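Local coordinates for protein AxyAgu115A (Amphibacillus xylanus NBRC 15112, PDB 6NPS) that probably hydrolyses glycosidic bonds as a family GH115 alpha-glucuronidase, removing glucuronic acid side groups from xylan-type hemicellulose, at residues 536-539 against 540-544; 579-582 against 583-587. The protein carries 3 engineered substitutions. One frame throughout, in Å; residues are numbered along the deposited sequence.

Contact 1 (536-539 against 540-544)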
ATOM      1  N   HIS A 536      -4.292 -17.237  12.392  1.00 34.05           N
ATOM      2  CA  HIS A 536      -5.163 -16.683  13.439  1.00 30.57           C
ATOM      3  C   HIS A 536      -4.390 -15.831  14.451  1.00 27.67           C
ATOM      4  O   HIS A 536      -4.859 -15.668  15.588  1.00 30.73           O
ATOM      5  CB  HIS A 536      -5.934 -17.765  14.218  1.00 37.91           C
ATOM      6  CG  HIS A 536      -6.629 -18.775  13.347  1.00 46.21           C
ATOM      7  ND1 HIS A 536      -7.899 -18.576  12.849  1.00 47.12           N
ATOM      8  CD2 HIS A 536      -6.238 -20.002  12.911  1.00 49.96           C
ATOM      9  CE1 HIS A 536      -8.255 -19.631  12.131  1.00 52.32           C
ATOM     10  NE2 HIS A 536      -7.266 -20.512  12.152  1.00 51.20           N
ATOM     11  N   GLU A 537      -3.222 -15.289  14.100  1.00 28.37           N
ATOM     12  CA  GLU A 537      -2.448 -14.605  15.146  1.00 30.93           C
ATOM     13  C   GLU A 537      -3.142 -13.323  15.587  1.00 32.81           C
ATOM     14  O   GLU A 537      -3.216 -13.049  16.791  1.00 32.08           O
ATOM     15  CB  GLU A 537      -0.972 -14.378  14.731  1.00 31.19           C
ATOM     16  CG  GLU A 537      -0.634 -13.381  13.595  1.00 37.15           C
ATOM     17  CD  GLU A 537       0.901 -13.230  13.323  1.00 39.34           C
ATOM     18  OE1 GLU A 537       1.715 -14.062  13.842  1.00 36.90           O
ATOM     19  OE2 GLU A 537       1.291 -12.303  12.565  1.00 31.91           O
ATOM     20  N   THR A 538      -3.720 -12.558  14.646  1.00 26.61           N
ATOM     21  CA  THR A 538      -4.437 -11.351  15.038  1.00 24.06           C
ATOM     22  C   THR A 538      -5.652 -11.663  15.891  1.00 29.69           C
ATOM     23  O   THR A 538      -5.853 -11.058  16.946  1.00 31.01           O
ATOM     24  CB  THR A 538      -4.828 -10.548  13.793  1.00 29.04           C
ATOM     25  OG1 THR A 538      -3.671  -9.838  13.338  1.00 29.83           O
ATOM     26  CG2 THR A 538      -5.915  -9.506  14.077  1.00 31.67           C
ATOM     27  N   ASP A 539      -6.496 -12.613  15.460  1.00 30.72           N
ATOM     28  CA  ASP A 539      -7.712 -12.874  16.226  1.00 32.94           C
ATOM     29  C   ASP A 539      -7.432 -13.533  17.567  1.00 29.41           C
ATOM     30  O   ASP A 539      -8.155 -13.285  18.546  1.00 29.10           O
ATOM     31  CB  ASP A 539      -8.672 -13.736  15.394  1.00 45.56           C
ATOM     32  CG  ASP A 539      -9.312 -12.931  14.245  1.00 65.65           C
ATOM     33  OD1 ASP A 539      -9.387 -13.469  13.118  1.00 73.46           O
ATOM     34  OD2 ASP A 539      -9.715 -11.758  14.460  1.00 67.52           O
ATOM     35  N   GLN A 540      -6.418 -14.387  17.651  1.00 27.26           N
ATOM     36  CA  GLN A 540      -6.068 -14.925  18.966  1.00 32.07           C
ATOM     37  C   GLN A 540      -5.597 -13.818  19.915  1.00 28.21           C
ATOM     38  O   GLN A 540      -5.962 -13.807  21.094  1.00 29.97           O
ATOM     39  CB  GLN A 540      -5.000 -16.020  18.836  1.00 35.43           C
ATOM     40  CG  GLN A 540      -5.662 -17.348  18.503  1.00 49.86           C
ATOM     41  CD  GLN A 540      -4.726 -18.392  17.922  1.00 56.31           C
ATOM     42  OE1 GLN A 540      -3.494 -18.245  17.936  1.00 58.15           O
ATOM     43  NE2 GLN A 540      -5.314 -19.472  17.423  1.00 54.78           N
ATOM     44  N   LEU A 541      -4.783 -12.877  19.430  1.00 29.64           N
ATOM     45  CA  LEU A 541      -4.339 -11.797  20.320  1.00 26.08           C
ATOM     46  C   LEU A 541      -5.503 -10.861  20.689  1.00 29.30           C
ATOM     47  O   LEU A 541      -5.659 -10.486  21.858  1.00 28.44           O
ATOM     48  CB  LEU A 541      -3.195 -11.028  19.647  1.00 24.03           C
ATOM     49  CG  LEU A 541      -2.569  -9.870  20.421  1.00 28.49           C
ATOM     50  CD1 LEU A 541      -2.232 -10.374  21.866  1.00 27.59           C
ATOM     51  CD2 LEU A 541      -1.303  -9.410  19.700  1.00 27.98           C
ATOM     52  N   LEU A 542      -6.373 -10.517  19.714  1.00 26.82           N
ATOM     53  CA  LEU A 542      -7.578  -9.729  20.036  1.00 27.71           C
ATOM     54  C   LEU A 542      -8.430 -10.394  21.112  1.00 32.20           C
ATOM     55  O   LEU A 542      -9.005  -9.710  21.982  1.00 32.54           O
ATOM     56  CB  LEU A 542      -8.427  -9.500  18.763  1.00 27.54           C
ATOM     57  CG  LEU A 542      -7.838  -8.370  17.904  1.00 30.68           C
ATOM     58  CD1 LEU A 542      -8.471  -8.368  16.502  1.00 39.12           C
ATOM     59  CD2 LEU A 542      -8.030  -6.974  18.568  1.00 27.93           C
ATOM     60  N   ASP A 543      -8.570 -11.723  21.047  1.00 32.16           N
ATOM     61  CA  ASP A 543      -9.374 -12.416  22.043  1.00 35.33           C
ATOM     62  C   ASP A 543      -8.711 -12.385  23.417  1.00 30.17           C
ATOM     63  O   ASP A 543      -9.399 -12.212  24.424  1.00 33.12           O
ATOM     64  CB  ASP A 543      -9.631 -13.854  21.610  1.00 40.80           C
ATOM     65  CG  ASP A 543     -10.551 -13.937  20.411  1.00 63.12           C
ATOM     66  OD1 ASP A 543     -11.293 -12.956  20.168  1.00 72.15           O
ATOM     67  OD2 ASP A 543     -10.522 -14.984  19.713  1.00 72.22           O
ATOM     68  N   ARG A 544      -7.387 -12.572  23.482  1.00 31.90           N
ATOM     69  CA  ARG A 544      -6.651 -12.386  24.743  1.00 29.53           C
ATOM     70  C   ARG A 544      -6.822 -10.979  25.302  1.00 30.75           C
ATOM     71  O   ARG A 544      -7.049 -10.794  26.502  1.00 30.37           O
ATOM     72  CB  ARG A 544      -5.163 -12.680  24.531  1.00 37.65           C
ATOM     73  CG  ARG A 544      -4.795 -14.155  24.645  1.00 53.40           C
ATOM     74  CD  ARG A 544      -3.452 -14.471  24.012  1.00 59.97           C
ATOM     75  NE  ARG A 544      -2.329 -13.975  24.810  1.00 64.54           N
ATOM     76  CZ  ARG A 544      -1.156 -13.603  24.297  1.00 58.94           C
ATOM     77  NH1 ARG A 544      -0.959 -13.672  22.988  1.00 61.75           N
ATOM     78  NH2 ARG A 544      -0.185 -13.170  25.089  1.00 48.87           N
TER
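Thr538 and Leu542 run alongside each other, one turn apart and in the same direction, with CG2 of Thr538 3.7 Å from CD1 of Leu542. The threonine methyl can reach along the helix because CG2 stands anti to the backbone N, while OG1 (chi1 -78°) sits beside that N and is hydrogen-bonded to the carbonyl O of His531. A threonine suits this place, having one branch for the leucine and one for the preceding loop. On the solvent side, CB of His536 meets the amide of Gln540, 3.7 Å from NE2; the glutamine chain runs extended beyond CG, laying its amide back toward the N-cap residue His536, whose imidazole leads away.

Under these side chains runs the first turn of helix 537-558. The carbonyl O of His536 takes the N-H of Gln540 at 2.9 Å, and Glu537 O and Asp539 O receive Leu541 N and Asp543 N in the same i to i+4 pattern. The bond from Leu542 N to Thr538 O (2.9 Å) is the straightest, with 172° at the hydrogen.

Farther out, the carboxylates fix the turn to its surroundings. Both oxygens of Glu537 are used: OE2 accepts from the backbone N of His531 and of Tyr957, OE1 from that of Leu958, joining the helix start to the C-terminal segment around Tyr957. Asp539 OD2 forms a salt bridge with Lys590 on helix 564-596, and a glycerol, probably from the crystallisation liquor, lies about 3 Å from the nearest atom of this side chain. Asp543 OD1 remains 6.0 Å from Asp539 OD2, too far for direct contact. Acidic Glu537 and Asp539 in the opening turn probably interact favourably with the positive end of the helix dipole, and the lysine would help offset the charge of Asp539.

Contact 2 (579-582 against 583-587)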
ATOM      1  N   LEU A 579      -2.883  -2.216  26.121  1.00 25.78           N
ATOM      2  CA  LEU A 579      -3.653  -3.183  25.354  1.00 28.89           C
ATOM      3  C   LEU A 579      -4.698  -2.516  24.470  1.00 28.39           C
ATOM      4  O   LEU A 579      -5.020  -3.052  23.402  1.00 26.03           O
ATOM      5  CB  LEU A 579      -4.317  -4.189  26.288  1.00 30.08           C
ATOM      6  CG  LEU A 579      -3.287  -5.059  27.023  1.00 33.61           C
ATOM      7  CD1 LEU A 579      -4.019  -6.197  27.652  1.00 30.97           C
ATOM      8  CD2 LEU A 579      -2.218  -5.605  26.091  1.00 31.96           C
ATOM      9  N   ASN A 580      -5.262  -1.382  24.893  1.00 28.21           N
ATOM     10  CA  ASN A 580      -6.127  -0.634  23.981  1.00 30.27           C
ATOM     11  C   ASN A 580      -5.356  -0.200  22.733  1.00 32.55           C
ATOM     12  O   ASN A 580      -5.878  -0.246  21.604  1.00 27.83           O
ATOM     13  CB  ASN A 580      -6.718   0.570  24.695  1.00 27.80           C
ATOM     14  CG  ASN A 580      -7.592   1.427  23.772  1.00 28.83           C
ATOM     15  OD1 ASN A 580      -8.695   1.028  23.425  1.00 31.20           O
ATOM     16  ND2 ASN A 580      -7.098   2.582  23.372  1.00 26.98           N
ATOM     17  N   LEU A 581      -4.091   0.193  22.912  1.00 28.13           N
ATOM     18  CA  LEU A 581      -3.294   0.606  21.757  1.00 28.19           C
ATOM     19  C   LEU A 581      -2.999  -0.574  20.829  1.00 27.83           C
ATOM     20  O   LEU A 581      -3.044  -0.424  19.597  1.00 29.12           O
ATOM     21  CB  LEU A 581      -1.973   1.200  22.246  1.00 26.41           C
ATOM     22  CG  LEU A 581      -1.059   1.702  21.118  1.00 35.94           C
ATOM     23  CD1 LEU A 581      -0.291   2.873  21.707  1.00 39.10           C
ATOM     24  CD2 LEU A 581      -0.059   0.618  20.702  1.00 32.43           C
ATOM     25  N   GLN A 582      -2.634  -1.738  21.395  1.00 26.37           N
ATOM     26  CA  GLN A 582      -2.431  -2.935  20.571  1.00 28.40           C
ATOM     27  C   GLN A 582      -3.714  -3.269  19.800  1.00 28.99           C
ATOM     28  O   GLN A 582      -3.689  -3.493  18.586  1.00 25.34           O
ATOM     29  CB  GLN A 582      -2.022  -4.124  21.433  1.00 26.87           C
ATOM     30  CG  GLN A 582      -0.750  -3.944  22.233  1.00 29.46           C
ATOM     31  CD  GLN A 582       0.479  -4.314  21.437  1.00 33.73           C
ATOM     32  OE1 GLN A 582       0.413  -5.159  20.544  1.00 35.20           O
ATOM     33  NE2 GLN A 582       1.608  -3.675  21.744  1.00 32.28           N
ATOM     34  N   LYS A 583      -4.850  -3.266  20.500  1.00 28.58           N
ATOM     35  CA  LYS A 583      -6.129  -3.604  19.880  1.00 28.94           C
ATOM     36  C   LYS A 583      -6.450  -2.675  18.724  1.00 30.94           C
ATOM     37  O   LYS A 583      -6.925  -3.113  17.666  1.00 30.33           O
ATOM     38  CB  LYS A 583      -7.215  -3.535  20.937  1.00 26.96           C
ATOM     39  CG  LYS A 583      -8.652  -3.705  20.439  1.00 31.00           C
ATOM     40  CD  LYS A 583      -9.577  -3.615  21.669  1.00 35.42           C
ATOM     41  CE  LYS A 583     -11.069  -3.659  21.318  1.00 41.30           C
ATOM     42  NZ  LYS A 583     -11.805  -3.226  22.575  1.00 45.56           N
ATOM     43  N   MET A 584      -6.227  -1.380  18.926  1.00 27.00           N
ATOM     44  CA  MET A 584      -6.494  -0.390  17.895  1.00 30.67           C
ATOM     45  C   MET A 584      -5.785  -0.749  16.606  1.00 30.82           C
ATOM     46  O   MET A 584      -6.379  -0.705  15.527  1.00 29.46           O
ATOM     47  CB  MET A 584      -6.037   0.992  18.360  1.00 30.43           C
ATOM     48  CG  MET A 584      -6.241   2.074  17.291  1.00 30.12           C
ATOM     49  SD  MET A 584      -5.642   3.685  17.927  1.00 35.13           S
ATOM     50  CE  MET A 584      -3.879   3.432  17.847  1.00 32.61           C
ATOM     51  N   TRP A 585      -4.498  -1.071  16.703  1.00 26.60           N
ATOM     52  CA  TRP A 585      -3.715  -1.373  15.510  1.00 25.17           C
ATOM     53  C   TRP A 585      -4.091  -2.713  14.891  1.00 24.08           C
ATOM     54  O   TRP A 585      -4.024  -2.869  13.672  1.00 27.55           O
ATOM     55  CB  TRP A 585      -2.233  -1.360  15.851  1.00 26.10           C
ATOM     56  CG  TRP A 585      -1.689   0.052  16.019  1.00 28.33           C
ATOM     57  CD1 TRP A 585      -1.164   0.596  17.155  1.00 26.47           C
ATOM     58  CD2 TRP A 585      -1.594   1.050  15.002  1.00 25.46           C
ATOM     59  NE1 TRP A 585      -0.740   1.882  16.906  1.00 25.49           N
ATOM     60  CE2 TRP A 585      -0.998   2.190  15.594  1.00 25.16           C
ATOM     61  CE3 TRP A 585      -1.959   1.087  13.636  1.00 27.24           C
ATOM     62  CZ2 TRP A 585      -0.747   3.370  14.880  1.00 24.59           C
ATOM     63  CZ3 TRP A 585      -1.719   2.257  12.925  1.00 29.71           C
ATOM     64  CH2 TRP A 585      -1.104   3.388  13.548  1.00 32.22           C
ATOM     65  N   LEU A 586      -4.368  -3.720  15.722  1.00 27.32           N
ATOM     66  CA  LEU A 586      -4.792  -5.015  15.222  1.00 26.93           C
ATOM     67  C   LEU A 586      -6.123  -4.904  14.479  1.00 26.24           C
ATOM     68  O   LEU A 586      -6.277  -5.487  13.401  1.00 27.19           O
ATOM     69  CB  LEU A 586      -4.899  -6.007  16.377  1.00 28.91           C
ATOM     70  CG  LEU A 586      -3.558  -6.364  17.022  1.00 30.90           C
ATOM     71  CD1 LEU A 586      -3.845  -7.123  18.306  1.00 28.68           C
ATOM     72  CD2 LEU A 586      -2.745  -7.185  16.108  1.00 27.78           C
ATOM     73  N   LEU A 587      -7.087  -4.158  15.035  1.00 26.67           N
ATOM     74  CA  LEU A 587      -8.336  -3.878  14.309  1.00 27.87           C
ATOM     75  C   LEU A 587      -8.093  -3.097  13.027  1.00 28.26           C
ATOM     76  O   LEU A 587      -8.804  -3.285  12.027  1.00 24.20           O
ATOM     77  CB  LEU A 587      -9.319  -3.108  15.221  1.00 25.37           C
ATOM     78  CG  LEU A 587      -9.865  -3.900  16.399  1.00 28.42           C
ATOM     79  CD1 LEU A 587     -10.557  -2.950  17.326  1.00 33.60           C
ATOM     80  CD2 LEU A 587     -10.919  -5.039  15.938  1.00 30.02           C
TER
HETATM   81  O   HOH W   1     -10.732  -0.482  24.038  1.00 44.37           O
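Leu581 meets Trp585 one turn further along helix 564-596, where its methyl CD2 comes in the plane of the indole at the ring edge, 3.7 Å from CD1. The two side chains are set at a slant to each other. With CG anti to the backbone N (chi1 -179°), the leucine branch is directed forward along the helix. Met584 covers one face of the same indole, its CE 3.6 Å above the plane and offset toward the rim; the bend at chi3 (74°) turns that methyl over the ring. Cut back to an alanine, Trp585 would probably leave Leu581 CD2 and Met584 CE without their shared aromatic partner and open a gap beside them.

Beneath this apolar cluster, the bond from Trp585 N to Leu581 O is weak at 3.3 Å, whereas Leu586 N reaches Gln582 O at 3.0 Å. Gln582 is buried, and a long amide suits it: NE2 is satisfied by the carbonyl O of Arg520.

The side carrying the partly exposed Lys583 is looser. Lys583 stretches out fully, and a water that donates to OD1 of the buried Asn580 (2.6 Å) only weakly accepts from Lys583 NZ. Asn580 ND2 donates to Cys612 O on helix 601-629. This is the packing of a helix within a helical bundle, here with helices 500-519, 537-558 and 601-629 against it.

Contact 1 comes first along the chain, at the start of helix 537-558, and contact 2 follows within the next helix, 564-596; their centres are about 11 Å apart. The two are directly packed against each other: Leu541 CD2 lies 3.7 Å from Leu586 CD1, and Leu542 CD2 lies 3.8 Å from Lys583 CG, so aliphatic surface from both helices closes the interface. Helix 500-519 also touches both contacts, whereas helix 601-629 packs on contact 2. In sequence, helices 537-558 and 564-596 come after the eight parallel strands and before the beta-rich C-terminal part; the segment after its last strand, around Tyr957, reaches contact 1. The pair thus ties consecutive helices together near that C-terminal segment.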